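Local coordinates for Ice-binding protein (Flavobacteriaceae bacterium, PDB 5UYT) that probably binds the surface of ice crystals and keeps them from growing, as an antifreeze protein built from two ice-binding-like domains, at residues A[156-161]-A[174-179]; A[310-315]-A[336-341]. All coordinates share one frame; numbering follows the deposited sequence.

Contact 1 of 2, residues A[156-161]-A[174-179]; sequences LATNTV and VLQSGV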
# COMPACT_ATOMS: atom_id res chain seq x y z
N LEU A 156 -6.48 0.19 -23.45
CA LEU A 156 -5.96 1.50 -23.12
C LEU A 156 -4.50 1.61 -23.49
O LEU A 156 -3.68 0.81 -23.03
CB LEU A 156 -6.22 1.85 -21.64
CG LEU A 156 -7.70 1.71 -21.23
CD1 LEU A 156 -7.87 2.24 -19.82
CD2 LEU A 156 -8.62 2.47 -22.18
N ALA A 157 -4.19 2.61 -24.33
CA ALA A 157 -2.87 2.81 -24.91
C ALA A 157 -1.87 3.28 -23.88
O ALA A 157 -2.25 3.72 -22.78
CB ALA A 157 -2.93 3.82 -26.04
N THR A 158 -0.59 3.21 -24.25
CA THR A 158 0.50 3.56 -23.35
C THR A 158 0.26 4.90 -22.63
O THR A 158 -0.15 5.90 -23.24
CB THR A 158 1.83 3.63 -24.08
OG1 THR A 158 1.72 4.60 -25.12
CG2 THR A 158 2.14 2.30 -24.74
N ASN A 159 0.56 4.89 -21.33
CA ASN A 159 0.45 6.10 -20.47
C ASN A 159 -0.96 6.72 -20.39
O ASN A 159 -1.09 7.90 -20.07
CB ASN A 159 1.50 7.14 -20.86
CG ASN A 159 2.91 6.61 -20.74
OD1 ASN A 159 3.25 5.93 -19.78
ND2 ASN A 159 3.72 6.86 -21.75
N THR A 160 -2.01 5.93 -20.62
CA THR A 160 -3.38 6.45 -20.45
C THR A 160 -3.68 6.66 -18.97
O THR A 160 -3.50 5.73 -18.16
CB THR A 160 -4.44 5.52 -21.09
OG1 THR A 160 -4.26 5.56 -22.50
CG2 THR A 160 -5.87 5.98 -20.74
N VAL A 161 -4.12 7.86 -18.61
CA VAL A 161 -4.62 8.13 -17.26
C VAL A 161 -6.13 7.93 -17.27
O VAL A 161 -6.86 8.64 -18.00
CB VAL A 161 -4.26 9.54 -16.80
CG1 VAL A 161 -4.96 9.85 -15.46
CG2 VAL A 161 -2.74 9.69 -16.71
N VAL A 174 -7.16 -4.83 -21.81
CA VAL A 174 -5.73 -4.79 -22.04
C VAL A 174 -5.27 -3.38 -21.63
O VAL A 174 -5.74 -2.38 -22.20
CB VAL A 174 -5.36 -5.06 -23.53
CG1 VAL A 174 -3.85 -4.98 -23.72
CG2 VAL A 174 -5.90 -6.41 -24.02
N LEU A 175 -4.35 -3.33 -20.66
CA LEU A 175 -3.82 -2.07 -20.16
C LEU A 175 -2.35 -2.03 -20.50
O LEU A 175 -1.56 -2.80 -19.96
CB LEU A 175 -4.04 -1.96 -18.64
CG LEU A 175 -5.49 -2.09 -18.13
CD1 LEU A 175 -5.51 -1.80 -16.64
CD2 LEU A 175 -6.46 -1.18 -18.88
N GLN A 176 -1.99 -1.14 -21.40
CA GLN A 176 -0.64 -1.10 -21.94
C GLN A 176 0.33 -0.35 -21.01
O GLN A 176 -0.10 0.20 -19.99
CB GLN A 176 -0.68 -0.47 -23.33
CG GLN A 176 -1.37 -1.32 -24.41
CD GLN A 176 -1.26 -0.70 -25.79
OE1 GLN A 176 -0.17 -0.32 -26.23
NE2 GLN A 176 -2.40 -0.58 -26.49
N SER A 177 1.61 -0.34 -21.37
CA SER A 177 2.69 0.23 -20.57
C SER A 177 2.32 1.60 -19.99
O SER A 177 1.97 2.51 -20.74
CB SER A 177 3.95 0.34 -21.43
OG SER A 177 4.98 0.99 -20.70
N GLY A 178 2.39 1.73 -18.67
CA GLY A 178 2.28 3.04 -18.01
C GLY A 178 0.87 3.54 -17.78
O GLY A 178 0.69 4.68 -17.30
N VAL A 179 -0.14 2.74 -18.13
CA VAL A 179 -1.52 3.08 -17.80
C VAL A 179 -1.64 3.32 -16.30
O VAL A 179 -1.05 2.58 -15.49
CB VAL A 179 -2.52 2.00 -18.26
CG1 VAL A 179 -3.87 2.14 -17.55
CG2 VAL A 179 -2.72 2.07 -19.77
O HOH W 1 -0.09 2.28 -26.91
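L156 and L175 form a parallel bridge where two neighbouring coils of the right-handed beta-helix (beta-solenoid) leave their strands, with L156 N giving its hydrogen to V174 O (3.0 Å) and L156 O taking that of Q176 N (3.1 Å). Beyond the bridge both chains bend through type II turns, A157 to T160 and Q176 to V179, stacked one on the other and joined by the bond from N159 N to S177 O (2.8 Å), which lies in the carbonyl plane. Inside the coil the two leucines run side by side in like rotamers, L156 CD1 meeting L175 CD2 at 3.8 Å. V179 packs against L156 there, its CG2 4.0 Å from L156 CB and also 3.5 Å from A157 O. On the outer side Q176 stretches across the bridge: CG sits beside the backbone N (chi1 -69°), and the chain, extended from there, lays its amide alongside A157. Its OE1 accepts from a water that in turn accepts from T158 N, while NE2 is held by D155, just ahead of the segment. With an alanine in place of Q176, the water and the D155 carboxylate would probably each lose a partner, and the backbone of A157 its cover. G178, with phi at 83°, lies against N159 OD1, so close that a beta carbon would clash. In the A157-T160 turn, A157 O is gripped twice by T160, from one face of its plane: by the backbone N and by OG1, the latter 2.7 Å away and 38° out of the carbonyl plane.

Contact 2 of 2, residues A[310-315]-A[336-341]; sequences HTYLLN and FVIKIN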
# COMPACT_ATOMS: atom_id res chain seq x y z
N HIS A 310 -3.01 -2.05 7.41
CA HIS A 310 -3.22 -3.51 7.45
C HIS A 310 -2.08 -4.11 8.28
O HIS A 310 -1.08 -3.45 8.53
CB HIS A 310 -3.10 -4.15 6.05
CG HIS A 310 -4.24 -3.86 5.12
ND1 HIS A 310 -4.13 -2.97 4.07
CD2 HIS A 310 -5.50 -4.35 5.06
CE1 HIS A 310 -5.27 -2.93 3.40
NE2 HIS A 310 -6.13 -3.75 3.98
N THR A 311 -2.23 -5.40 8.59
CA THR A 311 -1.12 -6.22 9.00
C THR A 311 -0.62 -6.98 7.76
O THR A 311 -1.37 -7.78 7.18
CB THR A 311 -1.57 -7.22 10.06
OG1 THR A 311 -2.06 -6.51 11.22
CG2 THR A 311 -0.38 -8.10 10.48
N TYR A 312 0.64 -6.78 7.40
CA TYR A 312 1.23 -7.45 6.22
C TYR A 312 2.17 -8.54 6.67
O TYR A 312 2.78 -8.42 7.74
CB TYR A 312 2.05 -6.44 5.42
CG TYR A 312 1.18 -5.42 4.74
CD1 TYR A 312 0.53 -5.73 3.53
CD2 TYR A 312 0.94 -4.16 5.32
CE1 TYR A 312 -0.30 -4.81 2.90
CE2 TYR A 312 0.11 -3.23 4.69
CZ TYR A 312 -0.50 -3.56 3.48
OH TYR A 312 -1.35 -2.68 2.83
N LEU A 313 2.31 -9.57 5.84
CA LEU A 313 3.34 -10.60 6.05
C LEU A 313 4.30 -10.61 4.85
O LEU A 313 3.87 -10.71 3.68
CB LEU A 313 2.71 -12.00 6.19
CG LEU A 313 3.72 -13.16 6.25
CD1 LEU A 313 4.61 -13.12 7.49
CD2 LEU A 313 2.97 -14.49 6.13
N LEU A 314 5.59 -10.49 5.14
CA LEU A 314 6.63 -10.83 4.17
C LEU A 314 7.24 -12.14 4.68
O LEU A 314 7.94 -12.12 5.70
CB LEU A 314 7.67 -9.71 4.11
CG LEU A 314 7.15 -8.42 3.43
CD1 LEU A 314 7.76 -7.22 4.13
CD2 LEU A 314 7.53 -8.40 1.95
N ASN A 315 6.98 -13.26 4.00
CA ASN A 315 7.27 -14.59 4.58
C ASN A 315 8.70 -15.13 4.31
O ASN A 315 8.90 -16.35 4.21
CB ASN A 315 6.20 -15.62 4.17
CG ASN A 315 6.16 -16.81 5.14
OD1 ASN A 315 6.39 -16.65 6.35
ND2 ASN A 315 5.90 -17.99 4.62
N PHE A 336 -0.02 0.51 10.85
CA PHE A 336 0.55 -0.39 9.86
C PHE A 336 1.43 -1.36 10.60
O PHE A 336 2.33 -0.93 11.37
CB PHE A 336 1.44 0.40 8.90
CG PHE A 336 0.72 1.52 8.19
CD1 PHE A 336 0.29 1.33 6.87
CD2 PHE A 336 0.50 2.75 8.82
CE1 PHE A 336 -0.35 2.38 6.19
CE2 PHE A 336 -0.14 3.79 8.14
CZ PHE A 336 -0.57 3.60 6.84
N VAL A 337 1.23 -2.65 10.39
CA VAL A 337 2.15 -3.62 10.98
C VAL A 337 2.76 -4.45 9.85
O VAL A 337 2.04 -4.97 9.00
CB VAL A 337 1.45 -4.53 12.01
CG1 VAL A 337 2.37 -5.69 12.41
CG2 VAL A 337 1.05 -3.72 13.27
N ILE A 338 4.09 -4.55 9.84
CA ILE A 338 4.80 -5.31 8.77
C ILE A 338 5.56 -6.44 9.46
O ILE A 338 6.52 -6.19 10.19
CB ILE A 338 5.74 -4.38 7.97
CG1 ILE A 338 4.86 -3.31 7.28
CG2 ILE A 338 6.50 -5.18 6.89
CD1 ILE A 338 5.61 -2.17 6.63
N LYS A 339 5.08 -7.67 9.30
CA LYS A 339 5.71 -8.84 9.92
C LYS A 339 6.67 -9.42 8.88
O LYS A 339 6.27 -9.69 7.74
CB LYS A 339 4.65 -9.91 10.26
CG LYS A 339 3.55 -9.45 11.21
CD LYS A 339 2.73 -10.64 11.72
CE LYS A 339 1.82 -11.15 10.62
NZ LYS A 339 1.02 -12.31 11.11
N ILE A 340 7.92 -9.66 9.28
CA ILE A 340 8.93 -10.21 8.34
C ILE A 340 9.45 -11.52 8.93
O ILE A 340 9.94 -11.53 10.08
CB ILE A 340 10.08 -9.17 8.12
CG1 ILE A 340 9.55 -7.92 7.41
CG2 ILE A 340 11.24 -9.82 7.37
CD1 ILE A 340 10.59 -6.78 7.31
N ASN A 341 9.29 -12.63 8.19
CA ASN A 341 9.74 -13.93 8.66
C ASN A 341 11.15 -14.20 8.11
O ASN A 341 11.35 -15.02 7.18
CB ASN A 341 8.71 -15.01 8.27
CG ASN A 341 9.07 -16.38 8.81
OD1 ASN A 341 9.86 -16.51 9.75
ND2 ASN A 341 8.48 -17.42 8.22
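Strands 311-314 and 336-340 pair in parallel and in register on successive coils of the second beta-solenoid domain, a largely buried backbone contact. Their axes run 4.7 Å apart at closest and 19° off parallel. Five main-chain bonds alternate along the seam, from V337 N to H310 O through to N341 N to L314 O; those from Y312 N to V337 O and L314 N to K339 O are 2.8 Å each. Paired residues stand side by side on each face. On one, T311 lies beside V337, and K339, bent at chi3 (-74°), carries CE past the T311 methyl CG2 at 3.8 Å and sends its NZ on to L289 O and T291. L313 continues this row, its CD1 3.8 Å from K339 O. On the opposite face L314 CD1 touches both isoleucines of the next strand, 3.7 Å from I338 CG2 and 3.8 Å from I340 CG1. Y312, on the same face as L314, turns a ring edge to V337 O, while H310 CB lies over one ring face toward the rim. The Y312 hydroxyl receives the H310 ND1 hydrogen and is also bonded to D47 of the first domain, tying this end of the second domain to its neighbour. At the far end the ladder passes into side chains: N341 ND2 donates to N315 OD1 (2.9 Å), which lies near the amide plane of N341, whereas ND2 stands 40° out of the N315 carbonyl plane.

Contacts 1 and 2 follow each other along the chain, one in each ice-binding-like domain, with centres about 31 Å and nearest atoms about 19 Å apart; they do not touch. Both join adjacent coils of a beta-solenoid by parallel pairing, at different points of the coil: 156-161 with 174-179 at a turn, where a single bridge gives way to stacked bends, and 310-315 with 336-341 along full strands, where the ladder runs unbroken. Apolar rows line one side in each. Contact 2 lies nearer the middle of the molecule, about 12 Å from the chain centre against 21 Å for contact 1, and through D47 it reaches the domain that holds contact 1.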